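PDB 2EIG: lectin from Lotus tetragonolobus, which probably binds L-fucose-containing carbohydrates, as a seed legume lectin carrying calcium and manganese ions. Local coordinates for residues R38-A43 / T91-N96; R75-D80 / N210-R215; V202-T207 / H216-W221. One frame throughout, in Å; residues are numbered along the deposited sequence.

Contact 1: R38-A43 / T91-N96; sequences RTTSHA and TEIPPN
The chi1 of His-42 (-84°) puts CG anti to its own carbonyl carbon, and Ile-93 takes the same kind of rotamer (chi1 -71°), which sets its CG1 branch over the imidazole. The two side chains run past each other in opposite directions. Ile-93 CG1 lies 3.6 Å from the centroid of the His-42 ring and only 8° off its normal, a CH-pi contact over the centre of the face. Ile-93 CG2 meets Thr-40 CG2 tip to tip at 3.7 Å, with CD1 close by. No direct hydrogen bond spans the segments. Instead a water in the plane of the imidazole joins His-42 ND1, at 2.8 Å, to Thr-91 OG1, at 2.7 Å, with a weaker link to Thr-91 O. His-42 NE2 is hydrogen-bonded to Gly-103 O, so both ring nitrogens have partners and the rotation of the ring is fixed. The contact is surface packing of a long loop, following strand 81-88, against strand 39-50 of the seven-stranded sheet of the legume lectin fold. Around it, Gln-17 of strand 14-18 touches Ile-93, Ser-205 of strand 199-208 touches His-42, and Phe-85 of strand 81-88 meets the imidazole edge-to-face.

Contact 2: R75-D80 / N210-R215; sequences RYPPTD and NPERER
Tyr-76 and Arg-213 stack on each other where, in the legume lectin beta-sandwich, the loop 75-80 meets the run leading into strand 214-226, with its Asp-80 end near the calcium ion. The Arg-213 guanidinium lies on the Tyr-76 ring with planes 21° apart, and Arg-213 CZ is 3.7 Å from the ring centroid, a cation-pi pair. Arg-75 CZ stands 3.3 Å above the opposite face, sandwiching the ring between two guanidinium groups. Hydrogen bonds hold Arg-213 in place: NE donates to Pro-211 O at 2.9 Å, the acceptor lying near the guanidinium plane, while NH1 bonds to Pro-34 O. Between the backbones, Arg-213 N donates to Pro-77 O at 2.9 Å, almost straight in line with the carbonyl (C=O...N 164°). A water lies between Tyr-76 O and Arg-213 O, 2.6 Å from the latter, but cannot serve every acceptor within reach at once. Apolar packing joins Tyr-76 CD2 to Pro-211 CB at 3.9 Å, and Pro-77 crosses the aliphatic part of Glu-212 obliquely. The Glu-214 carboxylate is tied outside the two segments: OE2 is hydrogen-bonded to Ser-121 OG and His-216 NE2, and OE1 forms a salt bridge with Arg-153. The peptide between Thr-79 and Asp-80 is cis, a feature of legume lectins, in which the aspartate after it commonly belongs to the sugar-combining site; here the Asp-80 side chain is about 4 Å from the calcium ion. Thr-79 OG1 donates to Asp-80 OD2 at 2.6 Å, arriving from above the carboxylate plane, 71° out of it.

Contact 3: V202-T207 / H216-W221; sequences VGFSAT and HDIYSW
Thr-207 O accepts the backbone N-H of Asp-80, and His-216 CE1 is a further close neighbour of this oxygen at 3.3 Å; the oxygen lies at the edge of the imidazole, near its plane, without a hydrogen bond to it. That ring belongs to the facing sheet of the legume lectin beta-sandwich. Strand 202-207 is in the seven-stranded sheet and strand 216-221 in the other; their axes come within 9.1 Å and their directions differ by 155°, a separation at which side chains, not backbone bonds, join them. His-216 is held at both nitrogens, ND1 by Met-30 O and NE2 by Glu-214 OE2, which fixes its rotation and may favour the doubly protonated form. Ala-206 CB packs obliquely against the ring, 3.6 Å from His-216 ND1. One pair further along the strands, Ile-218 CD1 sits over one face of Phe-204, 3.6 Å from the ring centroid, in a CH-pi contact. The edge of Phe-204 is turned toward Trp-221 in a T-shaped pair, with the Phe-204 centroid 4.6 Å from that of the indole six-membered ring and planes at 65°; Phe-204 CE1 reaches Trp-221 CD2 at 3.4 Å. Tyr-219 and Ser-220 form a classic beta bulge opposite Ser-67, and this extra residue lets Trp-221, like His-216 and Ile-218, face the core. With CG anti to the backbone N (chi1 180°), the indole reaches across the gap, its edge near CH2 facing Val-202 O and its NE1 hydrogen-bonded to Thr-64 OG1. Gly-203 CA is 3.6 Å from Trp-221 CH2; its backbone angles call for glycine, since a CB would jam against the carbonyl O of Val-202. At the far end Val-202 CG2 touches Trp-221 CZ2 at 4.0 Å.

From the N terminus, segment 38-43 opens contact 1 and 75-80 opens contact 2. Contact 1 closes first, at 91-96, drawing a loop after strand 81-88 against strand 39-50. Contact 2 closes only at 210-215, so the two cross along the chain. Segment 202-207 precedes 210-215 and opens contact 3, and 216-221 closes it afterwards; contacts 2 and 3 therefore also cross, while contacts 1 and 3 follow in series. Strands 39-50 and 199-208 are neighbours in one sheet, with probable backbone hydrogen bonds at Ser-41 to Ala-206 and Ala-43 to Phe-204. Strand 214-226, shared by contacts 2 and 3, links the loop near the calcium ion to the core between the sheets.

Contact 1: R38-A43 / T91-N96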
loop_
_atom_site.group_PDB
_atom_site.type_symbol
_atom_site.label_atom_id
_atom_site.label_comp_id
_atom_site.label_asym_id
_atom_site.label_seq_id
_atom_site.Cartn_x
_atom_site.Cartn_y
_atom_site.Cartn_z
ATOM N N ARG A 38 14.775 -26.409 24.749
ATOM C CA ARG A 38 14.773 -25.131 24.064
ATOM C C ARG A 38 15.799 -25.151 22.955
ATOM O O ARG A 38 16.982 -25.492 23.150
ATOM C CB ARG A 38 15.139 -23.991 25.017
ATOM C CG ARG A 38 14.171 -23.856 26.197
ATOM C CD ARG A 38 14.655 -22.839 27.170
ATOM N NE ARG A 38 13.676 -22.669 28.245
ATOM C CZ ARG A 38 13.866 -21.930 29.337
ATOM N NH1 ARG A 38 15.012 -21.279 29.516
ATOM N NH2 ARG A 38 12.889 -21.822 30.256
ATOM N N THR A 39 15.366 -24.784 21.769
ATOM C CA THR A 39 16.337 -24.632 20.720
ATOM C C THR A 39 16.165 -23.279 20.072
ATOM O O THR A 39 15.110 -22.706 20.093
ATOM C CB THR A 39 16.241 -25.750 19.636
ATOM O OG1 THR A 39 14.948 -25.675 19.017
ATOM C CG2 THR A 39 16.491 -27.138 20.259
ATOM N N THR A 40 17.254 -22.799 19.510
ATOM C CA THR A 40 17.224 -21.710 18.570
ATOM C C THR A 40 18.086 -22.145 17.427
ATOM O O THR A 40 19.174 -22.647 17.654
ATOM C CB THR A 40 17.814 -20.430 19.161
ATOM O OG1 THR A 40 17.108 -20.145 20.371
ATOM C CG2 THR A 40 17.698 -19.254 18.155
ATOM N N SER A 41 17.596 -21.899 16.215
ATOM C CA SER A 41 18.245 -22.260 14.974
ATOM C C SER A 41 18.126 -21.122 13.988
ATOM O O SER A 41 17.019 -20.606 13.767
ATOM C CB SER A 41 17.465 -23.437 14.337
ATOM O OG SER A 41 17.465 -24.546 15.218
ATOM N N HIS A 42 19.246 -20.811 13.348
ATOM C CA HIS A 42 19.339 -19.914 12.220
ATOM C C HIS A 42 19.925 -20.691 11.060
ATOM O O HIS A 42 20.811 -21.494 11.250
ATOM C CB HIS A 42 20.285 -18.779 12.561
ATOM C CG HIS A 42 19.619 -17.677 13.308
ATOM N ND1 HIS A 42 20.066 -16.376 13.265
ATOM C CD2 HIS A 42 18.469 -17.666 14.015
ATOM C CE1 HIS A 42 19.244 -15.619 13.973
ATOM N NE2 HIS A 42 18.263 -16.378 14.432
ATOM N N ALA A 43 19.403 -20.469 9.872
ATOM C CA ALA A 43 19.989 -21.028 8.656
ATOM C C ALA A 43 19.915 -19.884 7.662
ATOM O O ALA A 43 18.814 -19.463 7.234
ATOM C CB ALA A 43 19.194 -22.233 8.157
ATOM N N THR A 91 24.453 -10.183 11.563
ATOM C CA THR A 91 23.414 -10.768 12.492
ATOM C C THR A 91 24.058 -11.984 13.218
ATOM O O THR A 91 24.694 -12.812 12.572
ATOM C CB THR A 91 21.913 -11.171 11.687
ATOM O OG1 THR A 91 21.297 -12.418 12.108
ATOM C CG2 THR A 91 21.982 -11.317 10.166
ATOM N N GLU A 92 23.994 -12.048 14.552
ATOM C CA GLU A 92 24.154 -13.351 15.234
ATOM C C GLU A 92 22.819 -13.610 15.893
ATOM O O GLU A 92 21.962 -12.722 15.892
ATOM C CB GLU A 92 25.280 -13.355 16.291
ATOM C CG GLU A 92 26.716 -13.196 15.750
ATOM C CD GLU A 92 27.110 -14.261 14.763
ATOM O OE1 GLU A 92 28.137 -14.052 14.081
ATOM O OE2 GLU A 92 26.420 -15.300 14.651
ATOM N N ILE A 93 22.621 -14.816 16.413
ATOM C CA ILE A 93 21.431 -15.152 17.153
ATOM C C ILE A 93 21.380 -14.160 18.308
ATOM O O ILE A 93 22.325 -14.075 19.080
ATOM C CB ILE A 93 21.498 -16.599 17.665
ATOM C CG1 ILE A 93 21.349 -17.577 16.468
ATOM C CG2 ILE A 93 20.487 -16.859 18.840
ATOM C CD1 ILE A 93 21.489 -19.036 16.838
ATOM N N PRO A 94 20.300 -13.373 18.402
ATOM C CA PRO A 94 20.355 -12.335 19.452
ATOM C C PRO A 94 20.268 -12.884 20.871
ATOM O O PRO A 94 19.668 -13.987 21.117
ATOM C CB PRO A 94 19.175 -11.404 19.117
ATOM C CG PRO A 94 18.726 -11.851 17.687
ATOM C CD PRO A 94 19.047 -13.304 17.630
ATOM N N PRO A 95 20.843 -12.126 21.823
ATOM C CA PRO A 95 20.606 -12.425 23.250
ATOM C C PRO A 95 19.109 -12.414 23.516
ATOM O O PRO A 95 18.388 -11.768 22.766
ATOM C CB PRO A 95 21.257 -11.227 23.969
ATOM C CG PRO A 95 22.195 -10.677 23.035
ATOM C CD PRO A 95 21.727 -10.971 21.634
ATOM N N ASN A 96 18.616 -13.119 24.545
ATOM C CA ASN A 96 17.183 -12.992 24.961
ATOM C C ASN A 96 16.120 -13.203 23.856
ATOM O O ASN A 96 15.001 -12.640 23.891
ATOM C CB ASN A 96 16.950 -11.658 25.683
ATOM C CG ASN A 96 18.168 -11.191 26.442
ATOM O OD1 ASN A 96 18.838 -10.231 26.033
ATOM N ND2 ASN A 96 18.491 -11.868 27.526
HETATM O O HOH W 1 22.310 -14.918 12.588
#

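Contact 2: R75-D80 / N210-R215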
loop_
_atom_site.group_PDB
_atom_site.type_symbol
_atom_site.label_atom_id
_atom_site.label_comp_id
_atom_site.label_asym_id
_atom_site.label_seq_id
_atom_site.Cartn_x
_atom_site.Cartn_y
_atom_site.Cartn_z
ATOM N N ARG A 75 3.654 -35.681 22.223
ATOM C CA ARG A 75 2.524 -35.077 23.033
ATOM C C ARG A 75 2.672 -33.603 23.454
ATOM O O ARG A 75 1.731 -33.003 23.993
ATOM C CB ARG A 75 2.077 -35.970 24.243
ATOM C CG ARG A 75 2.902 -35.799 25.547
ATOM C CD ARG A 75 4.388 -35.438 25.191
ATOM N NE ARG A 75 5.358 -35.814 26.197
ATOM C CZ ARG A 75 6.588 -36.249 25.920
ATOM N NH1 ARG A 75 7.421 -36.596 26.916
ATOM N NH2 ARG A 75 6.986 -36.356 24.646
ATOM N N TYR A 76 3.846 -33.010 23.221
ATOM C CA TYR A 76 4.086 -31.634 23.664
ATOM C C TYR A 76 3.222 -30.651 22.874
ATOM O O TYR A 76 2.939 -30.865 21.676
ATOM C CB TYR A 76 5.550 -31.232 23.546
ATOM C CG TYR A 76 6.546 -32.041 24.338
ATOM C CD1 TYR A 76 7.484 -32.848 23.677
ATOM C CD2 TYR A 76 6.605 -31.968 25.723
ATOM C CE1 TYR A 76 8.428 -33.584 24.372
ATOM C CE2 TYR A 76 7.547 -32.734 26.443
ATOM C CZ TYR A 76 8.466 -33.523 25.756
ATOM O OH TYR A 76 9.426 -34.256 26.440
ATOM N N PRO A 77 2.799 -29.552 23.537
ATOM C CA PRO A 77 2.089 -28.562 22.727
ATOM C C PRO A 77 3.097 -27.822 21.771
ATOM O O PRO A 77 4.292 -27.781 22.044
ATOM C CB PRO A 77 1.415 -27.648 23.777
ATOM C CG PRO A 77 2.224 -27.786 25.025
ATOM C CD PRO A 77 2.967 -29.136 24.946
ATOM N N PRO A 78 2.623 -27.328 20.617
ATOM C CA PRO A 78 3.611 -26.718 19.706
ATOM C C PRO A 78 4.138 -25.347 20.151
ATOM O O PRO A 78 3.367 -24.492 20.672
ATOM C CB PRO A 78 2.854 -26.547 18.389
ATOM C CG PRO A 78 1.424 -26.700 18.693
ATOM C CD PRO A 78 1.250 -27.265 20.091
ATOM N N THR A 79 5.434 -25.146 19.909
ATOM C CA THR A 79 6.089 -23.842 19.920
ATOM C C THR A 79 7.440 -24.000 19.250
ATOM O O THR A 79 7.900 -25.109 19.117
ATOM C CB THR A 79 6.253 -23.192 21.327
ATOM O OG1 THR A 79 7.484 -23.542 21.957
ATOM C CG2 THR A 79 5.114 -23.498 22.214
ATOM N N ASP A 80 8.038 -22.904 18.771
ATOM C CA ASP A 80 7.408 -21.582 18.818
ATOM C C ASP A 80 7.120 -21.044 17.441
ATOM O O ASP A 80 6.249 -20.241 17.252
ATOM C CB ASP A 80 8.321 -20.612 19.573
ATOM C CG ASP A 80 7.960 -20.507 21.042
ATOM O OD1 ASP A 80 7.041 -19.717 21.311
ATOM O OD2 ASP A 80 8.593 -21.214 21.883
ATOM N N ASN A 210 10.287 -25.338 26.196
ATOM C CA ASN A 210 10.303 -26.497 27.052
ATOM C C ASN A 210 9.246 -26.200 28.093
ATOM O O ASN A 210 9.410 -25.246 28.847
ATOM C CB ASN A 210 11.690 -26.677 27.693
ATOM C CG ASN A 210 11.836 -28.001 28.433
ATOM O OD1 ASN A 210 12.961 -28.441 28.719
ATOM N ND2 ASN A 210 10.712 -28.651 28.736
ATOM N N PRO A 211 8.161 -27.002 28.135
ATOM C CA PRO A 211 7.875 -28.215 27.302
ATOM C C PRO A 211 7.515 -28.030 25.824
ATOM O O PRO A 211 7.572 -28.991 25.079
ATOM C CB PRO A 211 6.644 -28.808 27.985
ATOM C CG PRO A 211 5.950 -27.594 28.630
ATOM C CD PRO A 211 7.099 -26.767 29.133
ATOM N N GLU A 212 7.079 -26.835 25.417
ATOM C CA GLU A 212 6.424 -26.647 24.130
ATOM C C GLU A 212 7.491 -26.757 23.033
ATOM O O GLU A 212 8.568 -26.237 23.174
ATOM C CB GLU A 212 5.756 -25.262 24.053
ATOM C CG GLU A 212 4.448 -25.022 24.842
ATOM C CD GLU A 212 4.683 -24.527 26.215
ATOM O OE1 GLU A 212 5.809 -24.650 26.729
ATOM O OE2 GLU A 212 3.721 -23.993 26.794
ATOM N N ARG A 213 7.175 -27.393 21.925
ATOM C CA ARG A 213 8.189 -27.612 20.893
ATOM C C ARG A 213 7.533 -28.234 19.705
ATOM O O ARG A 213 6.418 -28.735 19.783
ATOM C CB ARG A 213 9.296 -28.518 21.401
ATOM C CG ARG A 213 8.815 -29.972 21.642
ATOM C CD ARG A 213 9.883 -30.672 22.386
ATOM N NE ARG A 213 9.697 -30.476 23.820
ATOM C CZ ARG A 213 10.628 -30.756 24.725
ATOM N NH1 ARG A 213 11.816 -31.161 24.301
ATOM N NH2 ARG A 213 10.380 -30.601 26.032
ATOM N N GLU A 214 8.222 -28.170 18.585
ATOM C CA GLU A 214 7.777 -28.806 17.366
ATOM C C GLU A 214 8.998 -28.896 16.425
ATOM O O GLU A 214 10.006 -28.222 16.650
ATOM C CB GLU A 214 6.640 -28.009 16.705
ATOM C CG GLU A 214 7.080 -26.623 16.340
ATOM C CD GLU A 214 5.985 -25.717 15.830
ATOM O OE1 GLU A 214 4.882 -26.210 15.446
ATOM O OE2 GLU A 214 6.272 -24.486 15.788
ATOM N N ARG A 215 8.904 -29.725 15.392
ATOM C CA ARG A 215 9.866 -29.673 14.304
ATOM C C ARG A 215 9.481 -28.493 13.386
ATOM O O ARG A 215 8.282 -28.162 13.266
ATOM C CB ARG A 215 9.833 -30.984 13.506
ATOM C CG ARG A 215 10.190 -32.293 14.313
ATOM C CD ARG A 215 10.605 -33.462 13.407
ATOM N NE ARG A 215 11.742 -33.075 12.563
ATOM C CZ ARG A 215 13.015 -33.058 12.945
ATOM N NH1 ARG A 215 13.378 -33.469 14.155
ATOM N NH2 ARG A 215 13.939 -32.641 12.078
HETATM O O HOH W 2 4.618 -30.639 19.539
#

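Contact 3: V202-T207 / H216-W221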
loop_
_atom_site.group_PDB
_atom_site.type_symbol
_atom_site.label_atom_id
_atom_site.label_comp_id
_atom_site.label_asym_id
_atom_site.label_seq_id
_atom_site.Cartn_x
_atom_site.Cartn_y
_atom_site.Cartn_z
ATOM N N VAL A 202 19.561 -13.284 4.330
ATOM C CA VAL A 202 18.230 -13.879 4.161
ATOM C C VAL A 202 18.370 -15.263 4.701
ATOM O O VAL A 202 19.461 -15.903 4.595
ATOM C CB VAL A 202 17.725 -13.875 2.682
ATOM C CG1 VAL A 202 17.599 -12.442 2.236
ATOM C CG2 VAL A 202 18.714 -14.661 1.727
ATOM N N GLY A 203 17.279 -15.728 5.288
ATOM C CA GLY A 203 17.234 -17.042 5.841
ATOM C C GLY A 203 16.133 -17.232 6.853
ATOM O O GLY A 203 15.089 -16.579 6.837
ATOM N N PHE A 204 16.364 -18.192 7.728
ATOM C CA PHE A 204 15.316 -18.658 8.614
ATOM C C PHE A 204 15.806 -18.661 10.026
ATOM O O PHE A 204 16.985 -18.870 10.282
ATOM C CB PHE A 204 14.891 -20.085 8.244
ATOM C CG PHE A 204 14.442 -20.224 6.833
ATOM C CD1 PHE A 204 15.350 -20.638 5.841
ATOM C CD2 PHE A 204 13.104 -19.949 6.474
ATOM C CE1 PHE A 204 14.926 -20.769 4.524
ATOM C CE2 PHE A 204 12.683 -20.086 5.131
ATOM C CZ PHE A 204 13.615 -20.506 4.166
ATOM N N SER A 205 14.871 -18.429 10.937
ATOM C CA SER A 205 15.108 -18.584 12.328
ATOM C C SER A 205 13.946 -19.366 12.900
ATOM O O SER A 205 12.790 -19.167 12.504
ATOM C CB SER A 205 15.199 -17.204 12.999
ATOM O OG SER A 205 15.347 -17.378 14.370
ATOM N N ALA A 206 14.252 -20.235 13.847
ATOM C CA ALA A 206 13.229 -21.063 14.479
ATOM C C ALA A 206 13.596 -21.347 15.911
ATOM O O ALA A 206 14.754 -21.440 16.235
ATOM C CB ALA A 206 13.059 -22.365 13.701
ATOM N N THR A 207 12.603 -21.459 16.791
ATOM C CA THR A 207 12.852 -21.746 18.177
ATOM C C THR A 207 11.809 -22.743 18.660
ATOM O O THR A 207 10.747 -22.887 18.085
ATOM C CB THR A 207 12.686 -20.497 19.110
ATOM O OG1 THR A 207 11.425 -19.879 18.804
ATOM C CG2 THR A 207 13.829 -19.525 18.936
ATOM N N HIS A 216 10.486 -27.878 12.754
ATOM C CA HIS A 216 10.304 -27.008 11.581
ATOM C C HIS A 216 11.303 -27.482 10.573
ATOM O O HIS A 216 12.482 -27.283 10.736
ATOM C CB HIS A 216 10.575 -25.534 11.893
ATOM C CG HIS A 216 10.060 -25.109 13.224
ATOM N ND1 HIS A 216 10.851 -25.125 14.347
ATOM C CD2 HIS A 216 8.827 -24.714 13.639
ATOM C CE1 HIS A 216 10.147 -24.717 15.393
ATOM N NE2 HIS A 216 8.929 -24.435 14.991
ATOM N N ASP A 217 10.810 -28.168 9.556
ATOM C CA ASP A 217 11.669 -28.814 8.589
ATOM C C ASP A 217 11.288 -28.214 7.302
ATOM O O ASP A 217 10.111 -28.249 6.892
ATOM C CB ASP A 217 11.393 -30.306 8.519
ATOM C CG ASP A 217 11.670 -30.986 9.804
ATOM O OD1 ASP A 217 10.817 -31.801 10.214
ATOM O OD2 ASP A 217 12.729 -30.696 10.412
ATOM N N ILE A 218 12.320 -27.680 6.679
ATOM C CA ILE A 218 12.236 -26.981 5.430
ATOM C C ILE A 218 12.790 -27.911 4.386
ATOM O O ILE A 218 13.896 -28.441 4.534
ATOM C CB ILE A 218 13.096 -25.691 5.486
ATOM C CG1 ILE A 218 12.657 -24.804 6.671
ATOM C CG2 ILE A 218 12.994 -24.903 4.158
ATOM C CD1 ILE A 218 13.603 -23.620 6.907
ATOM N N TYR A 219 12.043 -28.034 3.296
ATOM C CA TYR A 219 12.331 -28.987 2.263
ATOM C C TYR A 219 13.024 -28.405 1.046
ATOM O O TYR A 219 13.717 -29.124 0.319
ATOM C CB TYR A 219 11.043 -29.638 1.825
ATOM C CG TYR A 219 10.324 -30.261 2.988
ATOM C CD1 TYR A 219 9.013 -29.974 3.221
ATOM C CD2 TYR A 219 11.005 -31.122 3.882
ATOM C CE1 TYR A 219 8.341 -30.529 4.302
ATOM C CE2 TYR A 219 10.356 -31.681 4.977
ATOM C CZ TYR A 219 9.026 -31.383 5.171
ATOM O OH TYR A 219 8.363 -31.943 6.219
ATOM N N SER A 220 12.779 -27.124 0.792
ATOM C CA SER A 220 13.217 -26.475 -0.437
ATOM C C SER A 220 13.184 -24.983 -0.238
ATOM O O SER A 220 12.476 -24.472 0.639
ATOM C CB SER A 220 12.326 -26.883 -1.657
ATOM O OG SER A 220 11.042 -26.260 -1.674
ATOM N N TRP A 221 13.926 -24.268 -1.066
ATOM C CA TRP A 221 13.987 -22.820 -0.892
ATOM C C TRP A 221 14.630 -22.237 -2.121
ATOM O O TRP A 221 15.708 -22.657 -2.513
ATOM C CB TRP A 221 14.790 -22.473 0.379
ATOM C CG TRP A 221 14.935 -20.982 0.679
ATOM C CD1 TRP A 221 14.019 -19.988 0.456
ATOM C CD2 TRP A 221 16.034 -20.374 1.357
ATOM N NE1 TRP A 221 14.513 -18.775 0.898
ATOM C CE2 TRP A 221 15.732 -18.998 1.498
ATOM C CE3 TRP A 221 17.246 -20.870 1.895
ATOM C CZ2 TRP A 221 16.619 -18.100 2.124
ATOM C CZ3 TRP A 221 18.122 -19.982 2.504
ATOM C CH2 TRP A 221 17.794 -18.602 2.614
#